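Local coordinates for extracellular solute-binding protein, family 1 (Bifidobacterium longum subsp. infantis ATCC 15697, PDB 3OMB) that probably captures a solute, likely a carbohydrate, outside the cell for an ABC-type importer, and carries a bound magnesium ion, at residues A[166-171]-A[314-319]; A[194-199]-A[277-282]; A[290-295]-A[306-311]. All blocks are in the same frame, centred on the assembly; numbering follows the deposited sequence. Where two conformers were deposited one is given.

Interaction 1 (A[166-171]-A[314-319]); sequences HMLINK and SDNFGK
Leu168 lays one methyl, CD1, into the angle between the side chains of Asn316 and Phe317, and this single carbon makes every close approach between strand 166-170 and the end of helix 313-317. CD1 of Leu168 stands 3.7 Å from OD1 of Asn316, with CB and CG of the same asparagine only slightly farther off. The leucine and the asparagine cross at about a right angle. Against Phe317 the meeting is with the rim of the ring: CD1 of Leu168 comes to 3.9 Å from CE2 of Phe317, near the ring plane, while the two side chains run past each other in opposite directions. Leucine suits this place because a branched apolar end fills the angle between amide and ring edge. With chi1 of -52°, CG of Leu168 lies opposite the carbonyl carbon, and an extended chi2 carries CD1 onward to the helix. Asn316 turns its aliphatic CB as well as its amide to the methyl, and its OD1 accepts a weak hydrogen bond from the backbone N of Trp311. All three residues are buried. Beyond these three residues, the flat aromatic of Phe317 can offer its edge to the methyl while stacking on Tyr324, and Leu168 also reaches Val308 and Ala326; helix 313-317 thus packs on a mixed sheet in which strand 166-170 runs antiparallel between strands 305-310 and 324-326.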
# COMPACT_ATOMS: atom_id res chain seq x y z
N HIS A 166 8.91 -1.17 6.65
CA HIS A 166 10.13 -1.66 7.28
C HIS A 166 10.70 -0.59 8.18
O HIS A 166 10.32 0.57 8.06
CB HIS A 166 11.15 -2.07 6.23
CG HIS A 166 10.53 -2.83 5.10
ND1 HIS A 166 10.10 -2.20 3.95
CD2 HIS A 166 10.15 -4.12 4.99
CE1 HIS A 166 9.54 -3.09 3.15
NE2 HIS A 166 9.56 -4.27 3.76
N MSE A 167 11.55 -1.01 9.11
CA MSE A 167 12.23 -0.11 10.01
C MSE A 167 13.72 -0.19 9.68
O MSE A 167 14.32 -1.25 9.73
CB MSE A 167 11.99 -0.56 11.46
CG MSE A 167 12.68 0.30 12.48
SE MSE A 167 12.14 -0.24 14.25
CE MSE A 167 12.79 1.29 15.25
N LEU A 168 14.30 0.94 9.33
CA LEU A 168 15.67 0.99 8.82
C LEU A 168 16.59 1.64 9.82
O LEU A 168 16.22 2.62 10.48
CB LEU A 168 15.70 1.81 7.52
CG LEU A 168 14.69 1.38 6.47
CD1 LEU A 168 14.68 2.38 5.30
CD2 LEU A 168 14.98 -0.10 5.99
N ILE A 169 17.81 1.14 9.92
CA ILE A 169 18.76 1.72 10.89
C ILE A 169 20.15 1.85 10.28
O ILE A 169 20.55 1.01 9.45
CB ILE A 169 18.80 0.93 12.22
CG1 ILE A 169 19.73 1.65 13.22
CG2 ILE A 169 19.24 -0.54 12.00
CD1 ILE A 169 19.47 1.26 14.66
N ASN A 170 20.86 2.91 10.68
CA ASN A 170 22.22 3.10 10.22
C ASN A 170 23.14 2.14 10.97
O ASN A 170 23.58 2.44 12.08
CB ASN A 170 22.68 4.55 10.35
CG ASN A 170 23.99 4.83 9.59
OD1 ASN A 170 24.91 4.03 9.60
ND2 ASN A 170 24.06 5.97 8.92
N LYS A 171 23.42 1.02 10.32
CA LYS A 171 24.31 -0.04 10.79
C LYS A 171 25.79 0.40 10.89
O LYS A 171 26.50 -0.01 11.80
CB LYS A 171 24.12 -1.23 9.84
CG LYS A 171 24.97 -2.47 10.07
CD LYS A 171 24.77 -3.12 11.41
CE LYS A 171 25.58 -4.43 11.45
NZ LYS A 171 25.47 -5.03 12.77
N SER A 314 18.02 1.68 -0.12
CA SER A 314 18.21 2.39 -1.36
C SER A 314 17.10 3.42 -1.62
O SER A 314 17.39 4.52 -2.05
CB SER A 314 18.27 1.40 -2.52
OG SER A 314 18.10 2.11 -3.72
N ASP A 315 15.85 3.05 -1.38
CA ASP A 315 14.75 3.98 -1.65
C ASP A 315 14.80 5.20 -0.73
O ASP A 315 14.53 6.32 -1.15
CB ASP A 315 13.40 3.28 -1.50
CG ASP A 315 12.25 4.08 -2.11
OD1 ASP A 315 12.33 4.42 -3.31
OD2 ASP A 315 11.27 4.38 -1.38
N ASN A 316 15.14 4.97 0.53
CA ASN A 316 15.11 6.03 1.50
C ASN A 316 16.42 6.80 1.66
O ASN A 316 16.38 7.94 2.08
CB ASN A 316 14.64 5.50 2.84
CG ASN A 316 13.20 5.17 2.80
OD1 ASN A 316 12.83 4.03 2.52
ND2 ASN A 316 12.38 6.17 2.98
N PHE A 317 17.55 6.18 1.33
CA PHE A 317 18.85 6.83 1.57
C PHE A 317 19.72 7.02 0.32
O PHE A 317 20.80 7.60 0.42
CB PHE A 317 19.60 6.11 2.71
CG PHE A 317 18.90 6.19 4.01
CD1 PHE A 317 19.01 7.32 4.81
CD2 PHE A 317 18.05 5.16 4.43
CE1 PHE A 317 18.31 7.43 6.01
CE2 PHE A 317 17.35 5.25 5.62
CZ PHE A 317 17.49 6.39 6.42
N GLY A 318 19.25 6.52 -0.82
CA GLY A 318 19.97 6.65 -2.10
C GLY A 318 21.44 6.28 -1.98
O GLY A 318 21.79 5.19 -1.55
N LYS A 319 22.32 7.21 -2.35
CA LYS A 319 23.76 6.95 -2.37
C LYS A 319 24.35 6.51 -1.01
O LYS A 319 25.40 5.90 -0.95
CB LYS A 319 24.52 8.17 -2.91
CG LYS A 319 24.21 8.55 -4.38
CD LYS A 319 24.75 7.49 -5.36
CE LYS A 319 25.69 8.11 -6.41
NZ LYS A 319 24.93 8.93 -7.41

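Interaction 2 (A[194-199]-A[277-282]); sequences AFKTQD and EGLIPA. With MG (magnesium ion), chain B.
The last turn of helix 185-197 comes up to the loop that follows helix 262-276, with the CA atoms of Lys196 and Leu279 6.7 Å apart at the nearest point of the two backbones. Lys196 supplies both a polar and an apolar contact. Its NZ donates a hydrogen bond of 2.9 Å to the carbonyl O of Gly278, arriving at a C=O...N angle of 132°. The donor is tilted 18° from the carbonyl plane. CG of Lys196 lies anti to the backbone N; a bend at chi2 of 78° followed by two extended torsions then brings the ammonium to that oxygen. Nearer the helix, CB of Lys196 rests 3.7 Å from CD2 of Leu279, so the aliphatic stem covers the leucine while the ammonium reaches the carbonyl beyond; a long chain with a charged end suits both tasks at this exposed helix end. Gly278, the C' residue of a Schellman motif, takes the positive phi that ends helix 262-276, with Leu279 N bonded to Leu274 O and Gly278 N to Ile275 O. Three residues past Lys196, OD1 of Asp199 binds the magnesium ion at 2.1 Å, while its OD2 accepts a bond from Gly204 N. Asn201, Asn203, Gln205 through its backbone O, Asp207 and Glu208 complete the metal site, a spacing of alternate residues like the start of an EF-hand loop, here closed early by the adjacent Asp207 and Glu208. Strand 209-211 lies beside the contact: Pro210 touches both Lys196 and Leu279, and Leu279 also packs on Leu192 and Leu274, joining helices 185-197 and 262-276.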
# COMPACT_ATOMS: atom_id res chain seq x y z
N ALA A 194 22.95 7.75 21.98
CA ALA A 194 24.30 7.63 21.39
C ALA A 194 24.40 8.27 19.98
O ALA A 194 25.33 9.03 19.73
CB ALA A 194 24.76 6.16 21.37
N PHE A 195 23.43 8.02 19.10
CA PHE A 195 23.40 8.76 17.82
C PHE A 195 23.38 10.29 18.01
O PHE A 195 24.00 11.04 17.26
CB PHE A 195 22.21 8.37 16.94
CG PHE A 195 22.24 6.95 16.43
CD1 PHE A 195 23.41 6.17 16.52
CD2 PHE A 195 21.10 6.40 15.82
CE1 PHE A 195 23.44 4.86 16.03
CE2 PHE A 195 21.10 5.09 15.34
CZ PHE A 195 22.29 4.32 15.43
N LYS A 196 22.63 10.73 19.02
CA LYS A 196 22.46 12.15 19.30
C LYS A 196 23.77 12.82 19.70
O LYS A 196 24.10 13.89 19.15
CB LYS A 196 21.39 12.32 20.41
CG LYS A 196 21.15 13.73 20.94
CD LYS A 196 20.29 14.52 19.99
CE LYS A 196 19.95 15.93 20.53
NZ LYS A 196 19.12 16.61 19.51
N THR A 197 24.53 12.18 20.59
CA THR A 197 25.63 12.83 21.31
C THR A 197 27.06 12.40 20.93
O THR A 197 28.02 13.07 21.30
CB THR A 197 25.47 12.63 22.83
OG1 THR A 197 26.54 13.30 23.50
CG2 THR A 197 25.55 11.17 23.19
N GLN A 198 27.20 11.29 20.21
CA GLN A 198 28.54 10.75 19.92
C GLN A 198 29.02 10.96 18.49
O GLN A 198 29.95 10.30 18.03
CB GLN A 198 28.60 9.29 20.35
CG GLN A 198 28.56 9.09 21.89
CD GLN A 198 28.46 7.62 22.27
OE1 GLN A 198 28.99 6.75 21.58
NE2 GLN A 198 27.76 7.34 23.37
N ASP A 199 28.38 11.89 17.78
CA ASP A 199 28.80 12.25 16.43
C ASP A 199 29.17 11.06 15.49
O ASP A 199 30.28 11.03 14.93
CB ASP A 199 29.97 13.27 16.50
CG ASP A 199 30.32 13.85 15.13
OD1 ASP A 199 29.40 14.12 14.30
OD2 ASP A 199 31.52 14.02 14.89
N GLU A 277 13.40 14.30 24.63
CA GLU A 277 14.83 14.15 24.80
C GLU A 277 15.62 14.59 23.59
O GLU A 277 16.82 14.40 23.57
CB GLU A 277 15.19 12.70 25.14
CG GLU A 277 14.98 12.41 26.61
CD GLU A 277 14.81 10.93 26.89
OE1 GLU A 277 14.98 10.09 25.98
OE2 GLU A 277 14.48 10.61 28.05
N GLY A 278 14.96 15.17 22.60
CA GLY A 278 15.65 15.70 21.42
C GLY A 278 16.04 14.60 20.44
O GLY A 278 16.91 14.80 19.60
N LEU A 279 15.41 13.44 20.53
CA LEU A 279 15.82 12.30 19.74
C LEU A 279 15.07 12.17 18.40
O LEU A 279 15.44 11.36 17.56
CB LEU A 279 15.73 11.01 20.57
CG LEU A 279 16.55 11.02 21.85
CD1 LEU A 279 16.25 9.78 22.69
CD2 LEU A 279 18.06 11.17 21.54
N ILE A 280 14.00 12.97 18.25
CA ILE A 280 13.18 13.08 17.03
C ILE A 280 12.97 14.59 16.86
O ILE A 280 12.81 15.29 17.85
CB ILE A 280 11.82 12.37 17.22
CG1 ILE A 280 11.99 10.84 17.24
CG2 ILE A 280 10.78 12.82 16.16
CD1 ILE A 280 10.73 10.08 17.66
N PRO A 281 12.96 15.11 15.61
CA PRO A 281 12.91 16.57 15.51
C PRO A 281 11.67 17.18 16.15
O PRO A 281 10.56 16.65 16.01
CB PRO A 281 12.91 16.82 14.00
CG PRO A 281 13.72 15.63 13.46
CD PRO A 281 13.24 14.48 14.30
N ALA A 282 11.88 18.31 16.81
CA ALA A 282 10.83 19.06 17.47
C ALA A 282 9.65 19.36 16.51
O ALA A 282 8.49 19.25 16.90
CB ALA A 282 11.40 20.36 18.06
MG MG B . 27.74 14.80 13.18

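Interaction 3 (A[290-295]-A[306-311]); sequences DAYNAD and GVVFGW
Tyr292 reaches from helix 289-297 to strand 305-310, and only its far end meets the strand. CB leaves the helix with CG anti to the backbone N (chi1 157°), which sends the ring out from the helix; the ring carbons serve as a rigid spacer, and contact across the segments begins at OH. There the hydroxyl oxygen lies 4.0 Å from CB of Val308, a loose approach in which the two side chains meet at a slant. It is also 3.6 Å from O of Phe309, too far for a direct hydrogen bond, and two waters make the link instead. One water, 2.7 Å from Tyr292 OH, accepts from the backbone N of Phe309. The other, also 2.7 Å from Tyr292 OH, lies in the plane of the tyrosine ring at its edge and donates to O of Phe309 at 2.6 Å. A tyrosine fits this position because its hydroxyl can engage both waters at once, so that both polar backbone atoms of a buried strand residue are satisfied on the side turned to the helix. Val308 is beta-branched and compact, with CG1 4.2 Å from Tyr292 OH, while the ring of Phe309 leads away and packs on Met167, Met211 and Leu228. Asn212 and Lys214, from the loop after strand 209-211, also touch Tyr292, and Asp295 touches Ile209; helix 289-297 thus reaches strand 305-310, which runs between strands 209-211 and 166-170, through the tyrosine and its waters.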
# COMPACT_ATOMS: atom_id res chain seq x y z
N ASP A 290 8.09 16.03 1.53
CA ASP A 290 9.32 16.33 0.78
C ASP A 290 10.51 16.73 1.67
O ASP A 290 11.63 16.22 1.47
CB ASP A 290 9.05 17.39 -0.30
CG ASP A 290 8.11 16.88 -1.40
OD1 ASP A 290 8.27 15.70 -1.83
OD2 ASP A 290 7.21 17.64 -1.83
N ALA A 291 10.28 17.59 2.66
CA ALA A 291 11.36 17.99 3.56
C ALA A 291 11.80 16.81 4.41
O ALA A 291 12.98 16.60 4.64
CB ALA A 291 10.97 19.17 4.44
N TYR A 292 10.83 16.02 4.85
CA TYR A 292 11.12 14.84 5.65
C TYR A 292 12.04 13.86 4.90
O TYR A 292 13.03 13.37 5.46
CB TYR A 292 9.81 14.18 6.14
CG TYR A 292 9.95 12.69 6.51
CD1 TYR A 292 10.33 12.29 7.80
CD2 TYR A 292 9.71 11.69 5.55
CE1 TYR A 292 10.45 10.93 8.14
CE2 TYR A 292 9.84 10.32 5.88
CZ TYR A 292 10.19 9.96 7.18
OH TYR A 292 10.33 8.64 7.48
N ASN A 293 11.73 13.58 3.64
CA ASN A 293 12.53 12.66 2.84
C ASN A 293 13.92 13.25 2.57
O ASN A 293 14.92 12.52 2.59
CB ASN A 293 11.81 12.29 1.52
CG ASN A 293 10.64 11.36 1.74
OD1 ASN A 293 10.76 10.33 2.39
ND2 ASN A 293 9.50 11.70 1.17
N ALA A 294 13.97 14.56 2.33
CA ALA A 294 15.25 15.22 2.08
C ALA A 294 16.18 15.13 3.29
O ALA A 294 17.38 15.10 3.12
CB ALA A 294 15.06 16.67 1.63
N ASP A 295 15.61 15.07 4.50
CA ASP A 295 16.40 14.87 5.72
C ASP A 295 17.28 13.62 5.61
O ASP A 295 18.47 13.68 5.91
CB ASP A 295 15.49 14.70 6.95
CG ASP A 295 14.89 16.01 7.43
OD1 ASP A 295 15.47 17.05 7.07
OD2 ASP A 295 13.86 16.00 8.17
N GLY A 306 19.45 8.35 11.80
CA GLY A 306 19.81 7.04 12.36
C GLY A 306 18.80 5.97 12.07
O GLY A 306 19.18 4.86 11.68
N VAL A 307 17.51 6.31 12.23
CA VAL A 307 16.38 5.34 12.20
C VAL A 307 15.19 6.01 11.49
O VAL A 307 14.86 7.17 11.81
CB VAL A 307 15.92 4.93 13.64
CG1 VAL A 307 14.66 4.02 13.61
CG2 VAL A 307 17.02 4.22 14.42
N VAL A 308 14.57 5.30 10.55
CA VAL A 308 13.30 5.70 9.95
C VAL A 308 12.47 4.45 9.64
O VAL A 308 13.02 3.35 9.57
CB VAL A 308 13.45 6.45 8.57
CG1 VAL A 308 14.19 7.73 8.73
CG2 VAL A 308 14.14 5.54 7.49
N PHE A 309 11.18 4.65 9.39
CA PHE A 309 10.37 3.62 8.73
C PHE A 309 10.36 3.94 7.25
O PHE A 309 10.24 5.10 6.86
CB PHE A 309 8.94 3.56 9.30
CG PHE A 309 8.91 3.27 10.77
CD1 PHE A 309 9.22 2.00 11.25
CD2 PHE A 309 8.61 4.28 11.68
CE1 PHE A 309 9.18 1.73 12.63
CE2 PHE A 309 8.57 4.02 13.04
CZ PHE A 309 8.87 2.75 13.52
N GLY A 310 10.50 2.91 6.42
CA GLY A 310 10.54 3.15 4.99
C GLY A 310 10.55 1.89 4.16
O GLY A 310 10.36 0.79 4.69
N TRP A 311 10.76 2.05 2.86
CA TRP A 311 10.75 0.92 1.93
C TRP A 311 12.04 0.10 2.01
O TRP A 311 12.00 -1.12 2.26
CB TRP A 311 10.52 1.41 0.50
CG TRP A 311 10.42 0.35 -0.57
CD1 TRP A 311 11.43 -0.10 -1.36
CD2 TRP A 311 9.24 -0.38 -0.97
NE1 TRP A 311 10.96 -1.06 -2.24
CE2 TRP A 311 9.63 -1.25 -2.02
CE3 TRP A 311 7.91 -0.36 -0.56
CZ2 TRP A 311 8.72 -2.10 -2.67
CZ3 TRP A 311 7.00 -1.20 -1.21
CH2 TRP A 311 7.42 -2.08 -2.25
O HOH W 1 9.98 7.40 9.82
O HOH W 2 10.11 7.11 5.21

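Overall arrangement
Interactions 1 and 3 are close neighbours, their centres 8 Å apart, because strands 166-170 and 305-310 lie side by side in one sheet: Leu168 N is 2.7 Å from Val308 O, and Asn170 N is 2.8 Å from Gly306 O, both probable hydrogen bonds. Helix 313-317 follows strand 305-310 directly in the chain. Interaction 2 lies farther out, its centre about 18 Å from that of interaction 1 and 15 Å from that of interaction 3. Phe195 bridges to both, with CD2 of Phe195 3.7 Å from CA of Gly306. Only interaction 2 contains a magnesium ligand; the side chain of Phe317 is about 14 Å from the ion.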